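Long-range contacts in protection of telomeres protein 1 (Schizosaccharomyces pombe, PDB 1QZG), which binds single-stranded telomeric DNA through its N-terminal OB-fold domain, the part in this chain, protects the 3'-end overhang and regulates telomerase and telomere length: residues 36-41 against 119-124; 43-48 against 112-117. All coordinates share one frame; numbering follows the deposited sequence.

Contact 1: 36-41 against 119-124; sequences QELQKK and DRTQGL. With TMP (thymidine-5'-phosphate), chain E; nucleotides of chain A.
The hydroxyl of Thr121 reaches out from strand 120-126 toward the backbone of the loop 36-41, and the close part of the contact gathers round it. Its OG1 lies 3.0 Å from Glu37 O, a possible acceptor, but the one hydroxyl proton has a second acceptor within range, so the bond is not settled. OG1 stands anti to the carbonyl carbon of Thr121 (chi1 -66°), which turns the hydroxyl to the loop, while CG2 is anti to the backbone N; the side chain also touches Leu85 and Leu114. Threonine suits the place because its beta-branched chain is at home in a strand while its hydroxyl meets a loop that offers backbone polar groups. Two waters complete the join. One accepts a hydrogen bond from Thr121 N (2.8 Å) and donates one to Gln36 O (3.0 Å); the other accepts from Gln39 N at 2.9 Å and is hydrogen-bonded to Thr121 OG1.

The outer side is looser and exposed. Leu38 slides past Thr121 in the opposite direction, its CD2 coming 3.9 Å from Arg120 N, while CD1 meets Asp119 OD1 at 3.6 Å, the two side chains crossing at about a right angle. This is apolar against polar packing with no bond, and the side chains of Glu37 and Arg120 leave the backbone away from the other segment, as suits their place at the surface.

Strand alternation gives the next residues a different task. Gln122 belongs to the thymidine-5'-phosphate pocket, its NE2 3.3 Å from the ligand's N3, and Leu124 packs its CD2 3.5 Å from C4 of DG2 of chain A. One strand thus holds a loop with Thr121 and meets nucleotides with Gln122 and Leu124, fitting a beta-strand of a DNA-binding OB fold.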
ATOM      1  N   GLN C  36      -9.689  -2.312   7.532  1.00 33.44           N
ATOM      2  CA  GLN C  36     -10.816  -1.393   7.429  1.00 35.73           C
ATOM      3  C   GLN C  36     -11.773  -1.522   8.605  1.00 37.75           C
ATOM      4  O   GLN C  36     -12.655  -0.680   8.782  1.00 37.57           O
ATOM      5  CB  GLN C  36     -11.563  -1.616   6.112  1.00 35.00           C
ATOM      6  CG  GLN C  36     -10.758  -1.187   4.897  1.00 37.45           C
ATOM      7  CD  GLN C  36     -11.440  -1.523   3.593  1.00 38.80           C
ATOM      8  OE1 GLN C  36     -11.754  -2.680   3.328  1.00 40.91           O
ATOM      9  NE2 GLN C  36     -11.670  -0.512   2.764  1.00 40.46           N
ATOM     10  N   GLU C  37     -11.604  -2.574   9.404  1.00 40.70           N
ATOM     11  CA  GLU C  37     -12.453  -2.783  10.574  1.00 43.62           C
ATOM     12  C   GLU C  37     -12.288  -1.602  11.522  1.00 44.98           C
ATOM     13  O   GLU C  37     -11.166  -1.154  11.773  1.00 43.72           O
ATOM     14  CB  GLU C  37     -12.061  -4.073  11.304  1.00 46.65           C
ATOM     15  CG  GLU C  37     -12.493  -5.358  10.609  1.00 50.39           C
ATOM     16  CD  GLU C  37     -11.986  -6.608  11.315  1.00 54.22           C
ATOM     17  OE1 GLU C  37     -11.286  -6.479  12.345  1.00 56.57           O
ATOM     18  OE2 GLU C  37     -12.286  -7.725  10.837  1.00 56.38           O
ATOM     19  N   LEU C  38     -13.399  -1.091  12.042  1.00 45.95           N
ATOM     20  CA  LEU C  38     -13.335   0.035  12.962  1.00 48.97           C
ATOM     21  C   LEU C  38     -12.770  -0.424  14.294  1.00 50.59           C
ATOM     22  O   LEU C  38     -13.234  -1.408  14.870  1.00 50.88           O
ATOM     23  CB  LEU C  38     -14.720   0.645  13.177  1.00 48.86           C
ATOM     24  CG  LEU C  38     -15.320   1.442  12.015  1.00 50.55           C
ATOM     25  CD1 LEU C  38     -16.720   1.864  12.393  1.00 49.52           C
ATOM     26  CD2 LEU C  38     -14.463   2.665  11.699  1.00 50.13           C
ATOM     27  N   GLN C  39     -11.762   0.295  14.774  1.00 51.38           N
ATOM     28  CA  GLN C  39     -11.123  -0.028  16.040  1.00 52.24           C
ATOM     29  C   GLN C  39     -11.171   1.163  16.982  1.00 52.12           C
ATOM     30  O   GLN C  39     -11.124   2.313  16.545  1.00 51.77           O
ATOM     31  CB  GLN C  39      -9.671  -0.436  15.805  1.00 53.22           C
ATOM     32  CG  GLN C  39      -9.508  -1.734  15.032  1.00 55.09           C
ATOM     33  CD  GLN C  39     -10.055  -2.929  15.787  1.00 57.29           C
ATOM     34  OE1 GLN C  39      -9.837  -3.065  16.992  1.00 59.36           O
ATOM     35  NE2 GLN C  39     -10.757  -3.811  15.082  1.00 56.44           N
ATOM     36  N   LYS C  40     -11.259   0.888  18.277  1.00 51.18           N
ATOM     37  CA  LYS C  40     -11.308   1.963  19.252  1.00 49.67           C
ATOM     38  C   LYS C  40      -9.900   2.522  19.464  1.00 48.07           C
ATOM     39  O   LYS C  40      -9.720   3.732  19.576  1.00 48.47           O
ATOM     40  CB  LYS C  40     -11.896   1.458  20.577  1.00 51.85           C
ATOM     41  CG  LYS C  40     -12.564   2.560  21.392  1.00 54.36           C
ATOM     42  CD  LYS C  40     -13.151   2.056  22.704  1.00 57.03           C
ATOM     43  CE  LYS C  40     -13.702   3.224  23.517  1.00 59.10           C
ATOM     44  NZ  LYS C  40     -14.244   2.818  24.845  1.00 61.22           N
ATOM     45  N   LYS C  41      -8.905   1.642  19.499  1.00 45.79           N
ATOM     46  CA  LYS C  41      -7.522   2.071  19.692  1.00 45.35           C
ATOM     47  C   LYS C  41      -6.639   1.907  18.454  1.00 42.98           C
ATOM     48  O   LYS C  41      -6.674   0.878  17.780  1.00 44.16           O
ATOM     49  CB  LYS C  41      -6.899   1.321  20.873  1.00 48.08           C
ATOM     50  CG  LYS C  41      -7.519   1.698  22.215  1.00 51.76           C
ATOM     51  CD  LYS C  41      -6.777   1.091  23.397  1.00 55.45           C
ATOM     52  CE  LYS C  41      -7.374   1.597  24.708  1.00 57.69           C
ATOM     53  NZ  LYS C  41      -6.653   1.099  25.917  1.00 60.65           N
ATOM     54  N   ASP C 119     -15.969   8.091  11.006  1.00 38.88           N
ATOM     55  CA  ASP C 119     -16.562   6.761  10.874  1.00 39.37           C
ATOM     56  C   ASP C 119     -15.946   5.852   9.808  1.00 38.46           C
ATOM     57  O   ASP C 119     -16.645   5.072   9.164  1.00 39.16           O
ATOM     58  CB  ASP C 119     -18.065   6.894  10.614  1.00 41.12           C
ATOM     59  CG  ASP C 119     -18.790   5.576  10.740  1.00 42.98           C
ATOM     60  OD1 ASP C 119     -18.575   4.882  11.758  1.00 45.66           O
ATOM     61  OD2 ASP C 119     -19.575   5.240   9.830  1.00 45.41           O
ATOM     62  N   ARG C 120     -14.635   5.944   9.627  1.00 37.54           N
ATOM     63  CA  ARG C 120     -13.944   5.108   8.655  1.00 36.61           C
ATOM     64  C   ARG C 120     -12.515   4.947   9.155  1.00 32.86           C
ATOM     65  O   ARG C 120     -11.963   5.873   9.749  1.00 31.18           O
ATOM     66  CB  ARG C 120     -14.082   5.695   7.250  1.00 39.14           C
ATOM     67  CG  ARG C 120     -15.518   5.821   6.767  1.00 46.43           C
ATOM     68  CD  ARG C 120     -15.575   6.176   5.290  1.00 50.84           C
ATOM     69  NE  ARG C 120     -16.948   6.300   4.811  1.00 54.49           N
ATOM     70  CZ  ARG C 120     -17.278   6.603   3.559  1.00 56.63           C
ATOM     71  NH1 ARG C 120     -16.330   6.812   2.656  1.00 20.00           N
ATOM     72  NH2 ARG C 120     -18.555   6.694   3.214  1.00 20.00           N
ATOM     73  N   THR C 121     -11.904   3.798   8.901  1.00 30.34           N
ATOM     74  CA  THR C 121     -10.527   3.616   9.328  1.00 27.86           C
ATOM     75  C   THR C 121      -9.656   4.273   8.267  1.00 26.03           C
ATOM     76  O   THR C 121      -9.919   4.163   7.074  1.00 25.45           O
ATOM     77  CB  THR C 121     -10.164   2.139   9.475  1.00 29.69           C
ATOM     78  OG1 THR C 121     -10.925   1.580  10.552  1.00 32.66           O
ATOM     79  CG2 THR C 121      -8.665   1.982   9.778  1.00 30.73           C
ATOM     80  N   GLN C 122      -8.621   4.960   8.719  1.00 26.36           N
ATOM     81  CA  GLN C 122      -7.730   5.685   7.841  1.00 26.28           C
ATOM     82  C   GLN C 122      -6.300   5.358   8.249  1.00 24.98           C
ATOM     83  O   GLN C 122      -6.025   5.103   9.421  1.00 25.69           O
ATOM     84  CB  GLN C 122      -8.030   7.174   8.027  1.00 29.97           C
ATOM     85  CG  GLN C 122      -7.224   8.157   7.218  1.00 31.62           C
ATOM     86  CD  GLN C 122      -7.396   9.574   7.750  1.00 32.34           C
ATOM     87  OE1 GLN C 122      -6.992   9.881   8.875  1.00 34.03           O
ATOM     88  NE2 GLN C 122      -8.004  10.439   6.948  1.00 33.38           N
ATOM     89  N   GLY C 123      -5.395   5.342   7.282  1.00 22.01           N
ATOM     90  CA  GLY C 123      -4.006   5.066   7.597  1.00 19.84           C
ATOM     91  C   GLY C 123      -3.229   6.367   7.610  1.00 19.59           C
ATOM     92  O   GLY C 123      -3.441   7.230   6.762  1.00 19.77           O
ATOM     93  N   LEU C 124      -2.335   6.466   8.574  1.00 18.03           N
ATOM     94  CA  LEU C 124      -1.457   7.635   8.774  1.00 19.29           C
ATOM     95  C   LEU C 124      -0.059   7.101   8.943  1.00 20.99           C
ATOM     96  O   LEU C 124       0.192   6.360   9.894  1.00 19.56           O
ATOM     97  CB  LEU C 124      -1.838   8.437  10.059  1.00 20.10           C
ATOM     98  CG  LEU C 124      -2.733   9.684   9.915  1.00 23.10           C
ATOM     99  CD1 LEU C 124      -3.686   9.532   8.741  1.00 23.62           C
ATOM    100  CD2 LEU C 124      -3.496   9.958  11.209  1.00 24.90           C
TER
HETATM  101  C1' TMP E 280      -9.767  15.997   4.390  1.00 74.78           C
HETATM  102  N1  TMP E 280      -9.298  15.416   5.651  1.00 72.30           N
HETATM  103  C2  TMP E 280      -8.809  14.131   5.663  1.00 71.86           C
HETATM  104  O2  TMP E 280      -8.743  13.432   4.666  1.00 74.64           O
HETATM  105  N3  TMP E 280      -8.397  13.691   6.897  1.00 69.81           N
HETATM  106  C4  TMP E 280      -8.423  14.393   8.090  1.00 68.28           C
HETATM  107  O4  TMP E 280      -8.038  13.856   9.126  1.00 69.16           O
HETATM  108  C5  TMP E 280      -8.936  15.740   7.997  1.00 68.39           C
HETATM  109  C5M TMP E 280      -8.985  16.587   9.231  1.00 67.83           C
HETATM  110  C6  TMP E 280      -9.343  16.173   6.799  1.00 70.10           C
ATOM    111  P    DG A   2      -2.882  12.253  19.030  1.00 43.85           P
ATOM    112  OP1  DG A   2      -3.367  13.176  20.085  1.00 44.14           O
ATOM    113  OP2  DG A   2      -3.128  10.791  19.153  1.00 43.90           O
ATOM    114  O5'  DG A   2      -3.460  12.753  17.634  1.00 41.35           O
ATOM    115  C5'  DG A   2      -3.036  14.008  17.114  1.00 36.78           C
ATOM    116  C4'  DG A   2      -2.960  13.967  15.605  1.00 33.98           C
ATOM    117  O4'  DG A   2      -1.943  13.038  15.155  1.00 30.72           O
ATOM    118  C3'  DG A   2      -4.252  13.570  14.897  1.00 32.37           C
ATOM    119  O3'  DG A   2      -4.487  14.497  13.831  1.00 35.79           O
ATOM    120  C2'  DG A   2      -3.964  12.165  14.383  1.00 31.05           C
ATOM    121  C1'  DG A   2      -2.466  12.215  14.131  1.00 29.30           C
ATOM    122  N9   DG A   2      -1.745  10.942  14.172  1.00 28.09           N
ATOM    123  C8   DG A   2      -1.928   9.906  15.056  1.00 25.33           C
ATOM    124  N7   DG A   2      -1.100   8.915  14.860  1.00 26.22           N
ATOM    125  C5   DG A   2      -0.327   9.317  13.776  1.00 23.34           C
ATOM    126  C6   DG A   2       0.745   8.656  13.113  1.00 24.87           C
ATOM    127  O6   DG A   2       1.266   7.566  13.379  1.00 21.38           O
ATOM    128  N1   DG A   2       1.225   9.406  12.045  1.00 23.64           N
ATOM    129  C2   DG A   2       0.753  10.639  11.672  1.00 22.07           C
ATOM    130  N2   DG A   2       1.337  11.190  10.595  1.00 20.81           N
ATOM    131  N3   DG A   2      -0.221  11.278  12.301  1.00 21.95           N
ATOM    132  C4   DG A   2      -0.718  10.558  13.331  1.00 23.69           C
TER
HETATM  133  O   HOH W   1     -13.080   1.885   7.303  1.00 33.27           O
HETATM  134  O   HOH W   2     -10.586   2.530  13.370  1.00 34.07           O

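Contact 2: 43-48 against 112-117; sequences TIVNLF and ITLRSY. With TMP (thymidine-5'-phosphate), chain E; nucleotides of chain A.
Val45 and Leu114 meet at the apolar centre, their side chains crossing at about a right angle with CG2 of Val45 3.7 Å from CD1 of Leu114. Leu47 extends this layer, bringing its CD1 to 4.3 Å from CB of Ile112. Branched aliphatic residues suit a sheet face turned to the interior, and Ile112 and Leu47 also touch strand 85-91. Around this patch the backbones form an antiparallel ladder. Thr43-Leu114 and Val45-Ile112 are hydrogen-bonded pairs, with Leu114 N to Thr43 O at 2.7 Å nearly straight (168° at the hydrogen), whereas Thr43 N to Leu114 O is longer at 3.3 Å. Ile44 and Thr113 form the non-hydrogen-bonded pair between them and point to the other face.

On that face Ile44 is apolar, but Thr113 brings a hydroxyl to the DNA. With OG1 beside its backbone N (chi1 -73°), Thr113 donates a bond to O6 of DG2 of chain A, at an unusually short 2.5 Å. Farther along the strand, Arg115 NH2 gives a weak bond to thymine O4 of thymidine-5'-phosphate at 2.9 Å, edge-on in the guanidinium plane, and is also held by Gln122. The same O4 sits 3.5 Å above the centre of the Tyr117 ring. A hydroxyl and a guanidinium thus meet carbonyl oxygens on the bases, which is consistent with this strand contributing to base recognition.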
ATOM      1  N   THR C  43      -3.518   1.279  15.965  1.00 32.89           N
ATOM      2  CA  THR C  43      -2.516   0.217  15.893  1.00 31.22           C
ATOM      3  C   THR C  43      -1.552   0.549  14.744  1.00 30.32           C
ATOM      4  O   THR C  43      -1.885   1.345  13.867  1.00 28.45           O
ATOM      5  CB  THR C  43      -3.168  -1.180  15.631  1.00 31.70           C
ATOM      6  OG1 THR C  43      -3.921  -1.149  14.411  1.00 34.72           O
ATOM      7  CG2 THR C  43      -4.100  -1.569  16.779  1.00 33.15           C
ATOM      8  N   ILE C  44      -0.359  -0.039  14.765  1.00 27.73           N
ATOM      9  CA  ILE C  44       0.630   0.178  13.717  1.00 28.76           C
ATOM     10  C   ILE C  44       0.737  -1.118  12.918  1.00 28.98           C
ATOM     11  O   ILE C  44       0.917  -2.193  13.486  1.00 29.26           O
ATOM     12  CB  ILE C  44       2.018   0.525  14.298  1.00 29.41           C
ATOM     13  CG1 ILE C  44       1.913   1.728  15.239  1.00 29.19           C
ATOM     14  CG2 ILE C  44       2.986   0.847  13.168  1.00 28.56           C
ATOM     15  CD1 ILE C  44       3.195   1.997  16.023  1.00 28.74           C
ATOM     16  N   VAL C  45       0.638  -1.017  11.599  1.00 26.72           N
ATOM     17  CA  VAL C  45       0.683  -2.207  10.757  1.00 26.27           C
ATOM     18  C   VAL C  45       1.545  -2.050   9.518  1.00 25.89           C
ATOM     19  O   VAL C  45       2.067  -0.969   9.230  1.00 23.50           O
ATOM     20  CB  VAL C  45      -0.732  -2.575  10.256  1.00 26.96           C
ATOM     21  CG1 VAL C  45      -1.688  -2.700  11.426  1.00 27.14           C
ATOM     22  CG2 VAL C  45      -1.231  -1.503   9.270  1.00 27.15           C
ATOM     23  N   ASN C  46       1.680  -3.157   8.796  1.00 24.60           N
ATOM     24  CA  ASN C  46       2.395  -3.194   7.530  1.00 25.13           C
ATOM     25  C   ASN C  46       1.316  -3.591   6.536  1.00 23.63           C
ATOM     26  O   ASN C  46       0.460  -4.419   6.847  1.00 23.81           O
ATOM     27  CB  ASN C  46       3.509  -4.242   7.545  1.00 23.76           C
ATOM     28  CG  ASN C  46       4.557  -3.938   8.573  1.00 27.77           C
ATOM     29  OD1 ASN C  46       5.017  -2.793   8.688  1.00 27.21           O
ATOM     30  ND2 ASN C  46       4.943  -4.948   9.341  1.00 27.72           N
ATOM     31  N   LEU C  47       1.355  -2.999   5.350  1.00 22.91           N
ATOM     32  CA  LEU C  47       0.362  -3.272   4.331  1.00 23.23           C
ATOM     33  C   LEU C  47       1.022  -3.592   3.003  1.00 23.15           C
ATOM     34  O   LEU C  47       2.164  -3.208   2.744  1.00 22.68           O
ATOM     35  CB  LEU C  47      -0.564  -2.061   4.183  1.00 23.14           C
ATOM     36  CG  LEU C  47      -1.242  -1.641   5.494  1.00 25.14           C
ATOM     37  CD1 LEU C  47      -1.858  -0.265   5.353  1.00 24.89           C
ATOM     38  CD2 LEU C  47      -2.295  -2.681   5.886  1.00 24.69           C
ATOM     39  N   PHE C  48       0.285  -4.303   2.165  1.00 20.27           N
ATOM     40  CA  PHE C  48       0.772  -4.709   0.860  1.00 23.26           C
ATOM     41  C   PHE C  48      -0.471  -4.814   0.003  1.00 23.91           C
ATOM     42  O   PHE C  48      -1.287  -5.725   0.181  1.00 23.41           O
ATOM     43  CB  PHE C  48       1.472  -6.068   0.981  1.00 24.68           C
ATOM     44  CG  PHE C  48       2.488  -6.340  -0.099  1.00 25.24           C
ATOM     45  CD1 PHE C  48       3.513  -7.254   0.126  1.00 27.26           C
ATOM     46  CD2 PHE C  48       2.418  -5.701  -1.335  1.00 26.03           C
ATOM     47  CE1 PHE C  48       4.455  -7.533  -0.865  1.00 28.45           C
ATOM     48  CE2 PHE C  48       3.353  -5.972  -2.332  1.00 28.06           C
ATOM     49  CZ  PHE C  48       4.375  -6.893  -2.093  1.00 27.48           C
ATOM     50  N   ILE C 112       2.474   1.841   9.355  1.00 20.51           N
ATOM     51  CA  ILE C 112       1.355   2.723   9.097  1.00 21.11           C
ATOM     52  C   ILE C 112       0.399   2.642  10.281  1.00 21.05           C
ATOM     53  O   ILE C 112       0.004   1.556  10.688  1.00 22.32           O
ATOM     54  CB  ILE C 112       0.586   2.299   7.834  1.00 19.58           C
ATOM     55  CG1 ILE C 112       1.534   2.261   6.631  1.00 19.43           C
ATOM     56  CG2 ILE C 112      -0.562   3.239   7.599  1.00 19.53           C
ATOM     57  CD1 ILE C 112       2.133   3.636   6.273  1.00 21.61           C
ATOM     58  N   THR C 113       0.051   3.788  10.844  1.00 23.15           N
ATOM     59  CA  THR C 113      -0.895   3.837  11.953  1.00 23.23           C
ATOM     60  C   THR C 113      -2.320   3.752  11.398  1.00 24.77           C
ATOM     61  O   THR C 113      -2.662   4.436  10.436  1.00 23.88           O
ATOM     62  CB  THR C 113      -0.787   5.159  12.738  1.00 21.33           C
ATOM     63  OG1 THR C 113       0.416   5.166  13.513  1.00 20.62           O
ATOM     64  CG2 THR C 113      -1.996   5.323  13.683  1.00 23.69           C
ATOM     65  N   LEU C 114      -3.144   2.903  12.003  1.00 24.09           N
ATOM     66  CA  LEU C 114      -4.534   2.768  11.597  1.00 27.10           C
ATOM     67  C   LEU C 114      -5.345   3.475  12.678  1.00 28.70           C
ATOM     68  O   LEU C 114      -5.156   3.212  13.872  1.00 26.21           O
ATOM     69  CB  LEU C 114      -4.934   1.290  11.538  1.00 24.79           C
ATOM     70  CG  LEU C 114      -5.065   0.543  10.207  1.00 30.28           C
ATOM     71  CD1 LEU C 114      -3.989   0.953   9.213  1.00 28.15           C
ATOM     72  CD2 LEU C 114      -5.026  -0.960  10.498  1.00 27.88           C
ATOM     73  N   ARG C 115      -6.228   4.381  12.272  1.00 29.17           N
ATOM     74  CA  ARG C 115      -7.055   5.097  13.234  1.00 32.71           C
ATOM     75  C   ARG C 115      -8.407   5.447  12.635  1.00 34.42           C
ATOM     76  O   ARG C 115      -8.587   5.398  11.419  1.00 31.50           O
ATOM     77  CB  ARG C 115      -6.357   6.376  13.709  1.00 34.62           C
ATOM     78  CG  ARG C 115      -6.191   7.404  12.624  1.00 38.66           C
ATOM     79  CD  ARG C 115      -6.633   8.792  13.078  1.00 42.31           C
ATOM     80  NE  ARG C 115      -6.811   9.680  11.929  1.00 43.43           N
ATOM     81  CZ  ARG C 115      -7.157  10.960  12.012  1.00 43.35           C
ATOM     82  NH1 ARG C 115      -7.367  11.520  13.194  1.00 42.17           N
ATOM     83  NH2 ARG C 115      -7.294  11.681  10.907  1.00 45.53           N
ATOM     84  N   SER C 116      -9.349   5.808  13.501  1.00 36.70           N
ATOM     85  CA  SER C 116     -10.695   6.169  13.080  1.00 40.35           C
ATOM     86  C   SER C 116     -10.837   7.655  12.760  1.00 42.15           C
ATOM     87  O   SER C 116     -10.254   8.514  13.424  1.00 41.81           O
ATOM     88  CB  SER C 116     -11.701   5.805  14.173  1.00 41.91           C
ATOM     89  OG  SER C 116     -11.660   4.420  14.459  1.00 45.47           O
ATOM     90  N   TYR C 117     -11.611   7.946  11.723  1.00 43.65           N
ATOM     91  CA  TYR C 117     -11.876   9.318  11.324  1.00 44.66           C
ATOM     92  C   TYR C 117     -13.183   9.335  10.552  1.00 44.48           C
ATOM     93  O   TYR C 117     -13.376   8.552   9.620  1.00 42.44           O
ATOM     94  CB  TYR C 117     -10.763   9.872  10.442  1.00 47.07           C
ATOM     95  CG  TYR C 117     -11.041  11.284   9.972  1.00 49.51           C
ATOM     96  CD1 TYR C 117     -11.332  11.544   8.635  1.00 50.24           C
ATOM     97  CD2 TYR C 117     -11.089  12.350  10.881  1.00 51.14           C
ATOM     98  CE1 TYR C 117     -11.674  12.826   8.213  1.00 52.25           C
ATOM     99  CE2 TYR C 117     -11.417  13.632  10.466  1.00 52.83           C
ATOM    100  CZ  TYR C 117     -11.716  13.862   9.132  1.00 53.29           C
ATOM    101  OH  TYR C 117     -12.079  15.131   8.726  1.00 55.08           O
TER
HETATM  102  C1' TMP E 280      -9.767  15.997   4.390  1.00 74.78           C
HETATM  103  N1  TMP E 280      -9.298  15.416   5.651  1.00 72.30           N
HETATM  104  C2  TMP E 280      -8.809  14.131   5.663  1.00 71.86           C
HETATM  105  O2  TMP E 280      -8.743  13.432   4.666  1.00 74.64           O
HETATM  106  N3  TMP E 280      -8.397  13.691   6.897  1.00 69.81           N
HETATM  107  C4  TMP E 280      -8.423  14.393   8.090  1.00 68.28           C
HETATM  108  O4  TMP E 280      -8.038  13.856   9.126  1.00 69.16           O
HETATM  109  C5  TMP E 280      -8.936  15.740   7.997  1.00 68.39           C
HETATM  110  C5M TMP E 280      -8.985  16.587   9.231  1.00 67.83           C
HETATM  111  C6  TMP E 280      -9.343  16.173   6.799  1.00 70.10           C
ATOM    112  P    DG A   2      -2.882  12.253  19.030  1.00 43.85           P
ATOM    113  OP1  DG A   2      -3.367  13.176  20.085  1.00 44.14           O
ATOM    114  OP2  DG A   2      -3.128  10.791  19.153  1.00 43.90           O
ATOM    115  O5'  DG A   2      -3.460  12.753  17.634  1.00 41.35           O
ATOM    116  C5'  DG A   2      -3.036  14.008  17.114  1.00 36.78           C
ATOM    117  C4'  DG A   2      -2.960  13.967  15.605  1.00 33.98           C
ATOM    118  O4'  DG A   2      -1.943  13.038  15.155  1.00 30.72           O
ATOM    119  C3'  DG A   2      -4.252  13.570  14.897  1.00 32.37           C
ATOM    120  O3'  DG A   2      -4.487  14.497  13.831  1.00 35.79           O
ATOM    121  C2'  DG A   2      -3.964  12.165  14.383  1.00 31.05           C
ATOM    122  C1'  DG A   2      -2.466  12.215  14.131  1.00 29.30           C
ATOM    123  N9   DG A   2      -1.745  10.942  14.172  1.00 28.09           N
ATOM    124  C8   DG A   2      -1.928   9.906  15.056  1.00 25.33           C
ATOM    125  N7   DG A   2      -1.100   8.915  14.860  1.00 26.22           N
ATOM    126  C5   DG A   2      -0.327   9.317  13.776  1.00 23.34           C
ATOM    127  C6   DG A   2       0.745   8.656  13.113  1.00 24.87           C
ATOM    128  O6   DG A   2       1.266   7.566  13.379  1.00 21.38           O
ATOM    129  N1   DG A   2       1.225   9.406  12.045  1.00 23.64           N
ATOM    130  C2   DG A   2       0.753  10.639  11.672  1.00 22.07           C
ATOM    131  N2   DG A   2       1.337  11.190  10.595  1.00 20.81           N
ATOM    132  N3   DG A   2      -0.221  11.278  12.301  1.00 21.95           N
ATOM    133  C4   DG A   2      -0.718  10.558  13.331  1.00 23.69           C
TER

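The centres of contact 1 and contact 2 lie about 8 Å apart, on the same side of the chain's centre. Along the chain the order is 36-41, 43-48, 112-117, 119-124, so contact 2 is nested inside the loop closed by contact 1. Strands 112-117 and 120-126 follow each other and are antiparallel neighbours in one sheet, in which strand 43-59 flanks 112-117 as well. The two contacts also touch directly, through a backbone hydrogen bond between Leu124 and Thr113 and one between the side chains of Gln122 and Arg115. The part of the OB fold that they hold together also carries residues that meet both thymidine-5'-phosphate and DG2 of chain A.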